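Long-range contact in autolysin E (Staphylococcus aureus, PDB 4PI7), which probably hydrolyses the glycan strands of bacterial cell-wall peptidoglycan as an endo-beta-N-acetylglucosaminidase of the lysozyme clan: residues V107-G112 and Y128-I133. Sequence-based numbering, arbitrary orientation.
Sequences VETGNG and YNFFGI. With AMU (N-acetyl-beta-muramic acid), chain B.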
ATOM      1  N   VAL A 107      -5.297  -5.791   3.802  1.00 13.72           N
ATOM      2  CA  VAL A 107      -5.899  -5.857   2.454  1.00 16.07           C
ATOM      3  C   VAL A 107      -5.152  -6.839   1.564  1.00 17.26           C
ATOM      4  O   VAL A 107      -5.768  -7.815   1.014  1.00 17.74           O
ATOM      5  CB  VAL A 107      -6.048  -4.463   1.802  1.00 15.92           C
ATOM      6  CG1 VAL A 107      -6.664  -4.634   0.390  1.00 19.08           C
ATOM      7  CG2 VAL A 107      -6.945  -3.593   2.652  1.00 16.35           C
ATOM      8  N   GLU A 108      -3.836  -6.692   1.468  1.00 15.56           N
ATOM      9  CA  GLU A 108      -3.029  -7.447   0.543  1.00 16.26           C
ATOM     10  C   GLU A 108      -3.012  -8.929   0.884  1.00 17.27           C
ATOM     11  O   GLU A 108      -2.920  -9.743  -0.038  1.00 20.97           O
ATOM     12  CB  GLU A 108      -1.600  -6.915   0.579  1.00 18.33           C
ATOM     13  CG  GLU A 108      -0.665  -7.499  -0.422  1.00 23.52           C
ATOM     14  CD  GLU A 108      -1.108  -7.233  -1.861  1.00 30.22           C
ATOM     15  OE1 GLU A 108      -1.289  -8.198  -2.620  1.00 41.23           O
ATOM     16  OE2 GLU A 108      -1.244  -6.054  -2.237  1.00 37.53           O
ATOM     17  N   THR A 109      -3.136  -9.291   2.158  1.00 15.00           N
ATOM     18  CA  THR A 109      -2.987 -10.685   2.583  1.00 16.11           C
ATOM     19  C   THR A 109      -4.310 -11.370   2.851  1.00 16.46           C
ATOM     20  O   THR A 109      -4.344 -12.506   3.321  1.00 16.72           O
ATOM     21  CB  THR A 109      -2.111 -10.795   3.858  1.00 15.89           C
ATOM     22  OG1 THR A 109      -2.770 -10.178   4.940  1.00 15.02           O
ATOM     23  CG2 THR A 109      -0.729 -10.233   3.628  1.00 16.20           C
ATOM     24  N   GLY A 110      -5.436 -10.706   2.562  1.00 15.26           N
ATOM     25  CA  GLY A 110      -6.718 -11.295   2.905  1.00 16.48           C
ATOM     26  C   GLY A 110      -6.878 -11.487   4.377  1.00 16.59           C
ATOM     27  O   GLY A 110      -7.179 -12.575   4.823  1.00 17.37           O
ATOM     28  N   ASN A 111      -6.671 -10.419   5.165  1.00 16.47           N
ATOM     29  CA  ASN A 111      -6.809 -10.475   6.601  1.00 18.38           C
ATOM     30  C   ASN A 111      -5.854 -11.512   7.165  1.00 15.44           C
ATOM     31  O   ASN A 111      -6.128 -12.143   8.162  1.00 17.96           O
ATOM     32  CB  ASN A 111      -8.259 -10.743   7.065  1.00 22.12           C
ATOM     33  CG  ASN A 111      -9.068  -9.476   7.214  1.00 24.96           C
ATOM     34  OD1 ASN A 111     -10.301  -9.523   7.158  1.00 36.99           O
ATOM     35  ND2 ASN A 111      -8.413  -8.349   7.323  1.00 24.43           N
ATOM     36  N   GLY A 112      -4.709 -11.621   6.540  1.00 14.85           N
ATOM     37  CA  GLY A 112      -3.631 -12.503   6.979  1.00 15.04           C
ATOM     38  C   GLY A 112      -3.820 -13.972   6.709  1.00 16.70           C
ATOM     39  O   GLY A 112      -2.976 -14.801   7.085  1.00 15.75           O
ATOM     40  N   TYR A 128       8.469 -14.251   1.991  1.00 14.18           N
ATOM     41  CA  TYR A 128       7.185 -13.637   2.424  1.00 14.16           C
ATOM     42  C   TYR A 128       7.091 -12.223   1.867  1.00 12.39           C
ATOM     43  O   TYR A 128       8.101 -11.550   1.682  1.00 14.47           O
ATOM     44  CB  TYR A 128       7.081 -13.605   3.954  1.00 13.67           C
ATOM     45  CG  TYR A 128       7.087 -14.996   4.579  1.00 13.53           C
ATOM     46  CD1 TYR A 128       8.287 -15.620   4.842  1.00 14.49           C
ATOM     47  CD2 TYR A 128       5.919 -15.641   4.866  1.00 13.21           C
ATOM     48  CE1 TYR A 128       8.288 -16.906   5.373  1.00 14.85           C
ATOM     49  CE2 TYR A 128       5.888 -16.932   5.400  1.00 14.70           C
ATOM     50  CZ  TYR A 128       7.109 -17.528   5.642  1.00 14.24           C
ATOM     51  OH  TYR A 128       7.132 -18.803   6.168  1.00 16.51           O
ATOM     52  N   ASN A 129       5.861 -11.809   1.618  1.00 13.12           N
ATOM     53  CA  ASN A 129       5.600 -10.465   1.029  1.00 13.24           C
ATOM     54  C   ASN A 129       4.206 -10.070   1.396  1.00 12.41           C
ATOM     55  O   ASN A 129       3.270 -10.678   0.967  1.00 14.14           O
ATOM     56  CB  ASN A 129       5.746 -10.600  -0.479  1.00 13.52           C
ATOM     57  CG  ASN A 129       5.774  -9.269  -1.197  1.00 15.49           C
ATOM     58  OD1 ASN A 129       5.231  -8.257  -0.725  1.00 14.63           O
ATOM     59  ND2 ASN A 129       6.532  -9.227  -2.288  1.00 14.82           N
ATOM     60  N   PHE A 130       4.057  -9.033   2.257  1.00 11.88           N
ATOM     61  CA  PHE A 130       2.755  -8.694   2.765  1.00 11.55           C
ATOM     62  C   PHE A 130       2.216  -7.361   2.182  1.00 11.40           C
ATOM     63  O   PHE A 130       1.156  -6.903   2.590  1.00 12.16           O
ATOM     64  CB  PHE A 130       2.781  -8.577   4.296  1.00 12.60           C
ATOM     65  CG  PHE A 130       3.144  -9.860   5.021  1.00 13.56           C
ATOM     66  CD1 PHE A 130       2.761 -11.092   4.529  1.00 13.06           C
ATOM     67  CD2 PHE A 130       3.842  -9.807   6.221  1.00 13.88           C
ATOM     68  CE1 PHE A 130       3.093 -12.276   5.215  1.00 13.76           C
ATOM     69  CE2 PHE A 130       4.165 -10.955   6.902  1.00 14.45           C
ATOM     70  CZ  PHE A 130       3.809 -12.186   6.400  1.00 13.60           C
ATOM     71  N   PHE A 131       2.938  -6.803   1.209  1.00 11.72           N
ATOM     72  CA  PHE A 131       2.568  -5.499   0.668  1.00 11.92           C
ATOM     73  C   PHE A 131       2.504  -5.426  -0.838  1.00 13.36           C
ATOM     74  O   PHE A 131       2.546  -4.304  -1.413  1.00 14.05           O
ATOM     75  CB  PHE A 131       3.481  -4.399   1.257  1.00 12.19           C
ATOM     76  CG  PHE A 131       3.450  -4.327   2.764  1.00 12.26           C
ATOM     77  CD1 PHE A 131       2.467  -3.645   3.465  1.00 11.90           C
ATOM     78  CD2 PHE A 131       4.393  -5.019   3.484  1.00 11.44           C
ATOM     79  CE1 PHE A 131       2.416  -3.647   4.860  1.00 12.49           C
ATOM     80  CE2 PHE A 131       4.411  -4.969   4.844  1.00 11.53           C
ATOM     81  CZ  PHE A 131       3.418  -4.337   5.557  1.00 11.41           C
ATOM     82  N   GLY A 132       2.461  -6.574  -1.495  1.00 13.20           N
ATOM     83  CA  GLY A 132       2.349  -6.527  -2.960  1.00 13.82           C
ATOM     84  C   GLY A 132       3.492  -5.873  -3.664  1.00 14.73           C
ATOM     85  O   GLY A 132       3.279  -5.188  -4.682  1.00 15.64           O
ATOM     86  N   ILE A 133       4.721  -6.088  -3.190  1.00 14.15           N
ATOM     87  CA  ILE A 133       5.916  -5.450  -3.674  1.00 14.53           C
ATOM     88  C   ILE A 133       6.617  -6.364  -4.674  1.00 16.46           C
ATOM     89  O   ILE A 133       7.138  -7.439  -4.317  1.00 16.04           O
ATOM     90  CB  ILE A 133       6.870  -5.049  -2.534  1.00 15.20           C
ATOM     91  CG1 ILE A 133       6.164  -4.073  -1.577  1.00 14.81           C
ATOM     92  CG2 ILE A 133       8.130  -4.412  -3.066  1.00 15.95           C
ATOM     93  CD1 ILE A 133       6.839  -3.962  -0.221  1.00 15.59           C
TER
HETATM   94  C1  AMU B   1       2.079  -3.125  -9.032  1.00 17.61           C
HETATM   95  C2  AMU B   1       3.532  -2.821  -8.701  1.00 16.82           C
HETATM   96  C3  AMU B   1       3.974  -1.678  -9.596  1.00 17.11           C
HETATM   97  C4  AMU B   1       3.688  -1.999 -11.069  1.00 18.09           C
HETATM   98  C5  AMU B   1       2.252  -2.450 -11.267  1.00 19.48           C
HETATM   99  C6  AMU B   1       2.010  -2.900 -12.716  1.00 22.98           C
HETATM  100  C7  AMU B   1       4.747  -2.728  -6.521  1.00 17.69           C
HETATM  101  C8  AMU B   1       4.686  -2.079  -5.183  1.00 16.92           C
HETATM  102  C9  AMU B   1       5.623  -0.179  -8.705  1.00 16.20           C
HETATM  103  C10 AMU B   1       6.904  -0.286  -7.946  1.00 17.48           C
HETATM  104  C11 AMU B   1       5.671   1.000  -9.681  1.00 15.49           C
HETATM  105  O1  AMU B   1       1.575  -4.200  -8.233  1.00 20.12           O
HETATM  106  O3  AMU B   1       5.366  -1.393  -9.427  1.00 16.08           O
HETATM  107  O4  AMU B   1       3.949  -0.776 -11.777  1.00 18.22           O
HETATM  108  O5  AMU B   1       1.990  -3.546 -10.391  1.00 19.23           O
HETATM  109  O6  AMU B   1       0.632  -3.243 -12.879  1.00 28.15           O
HETATM  110  O7  AMU B   1       5.640  -3.497  -6.841  1.00 17.61           O
HETATM  111  O10 AMU B   1       7.061   0.368  -6.888  1.00 16.93           O
HETATM  112  O11 AMU B   1       7.857  -1.044  -8.353  1.00 19.58           O
HETATM  113  N2  AMU B   1       3.740  -2.393  -7.307  1.00 16.21           N
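The F130 ring meets the methyl of T109 obliquely, CG2 lying 3.7 Å from CD1 of F130, while P156 and I160 of helix 156-172 also pack on this phenyl group. F131 starts away from 107-112, yet its ring packs on earlier turns of the same helix, against L101 and A105, and meets H104 edge-to-face. In this domain of the lysozyme clan, helix 98-109 closes in a Schellman motif at G110, and the loop after the hairpin of strands 120-122 and 125-127 packs against its last turn. The example illustrates how a helix end can be set beside a probable substrate groove by van der Waals contact, some of it with backbone polar atoms. E108 lays its aliphatic part along the loop backbone. CB sits 3.4 Å from F130 O, a buried carbonyl oxygen with no polar partner in the model, and CG lies 3.4 Å from G132 N. With CG anti to the backbone N (chi1 -174°) and the chain bent at chi2 (61°), the carboxylate is brought alongside G132, whose CA is 3.7 Å from E108 OE2. A bound sulfate lies near this side chain. The T109 hydroxyl turns back to its own helix and the residues just after it: OG1 is hydrogen-bonded to A105 O and accepts from G112 N at 2.9 Å in an ST motif. On the loop side, the N129 amide bridges the turn, OD1 taking weak bonds from the backbone N atoms of F131 and I133. The same turn borders the bound N-acetylmuramic acid, G132 O lying 3.4 Å from C7, its acetamido carbonyl carbon. N129 ND2 completes the clasp, donating nearly within its own amide plane to I133 O at 2.8 Å.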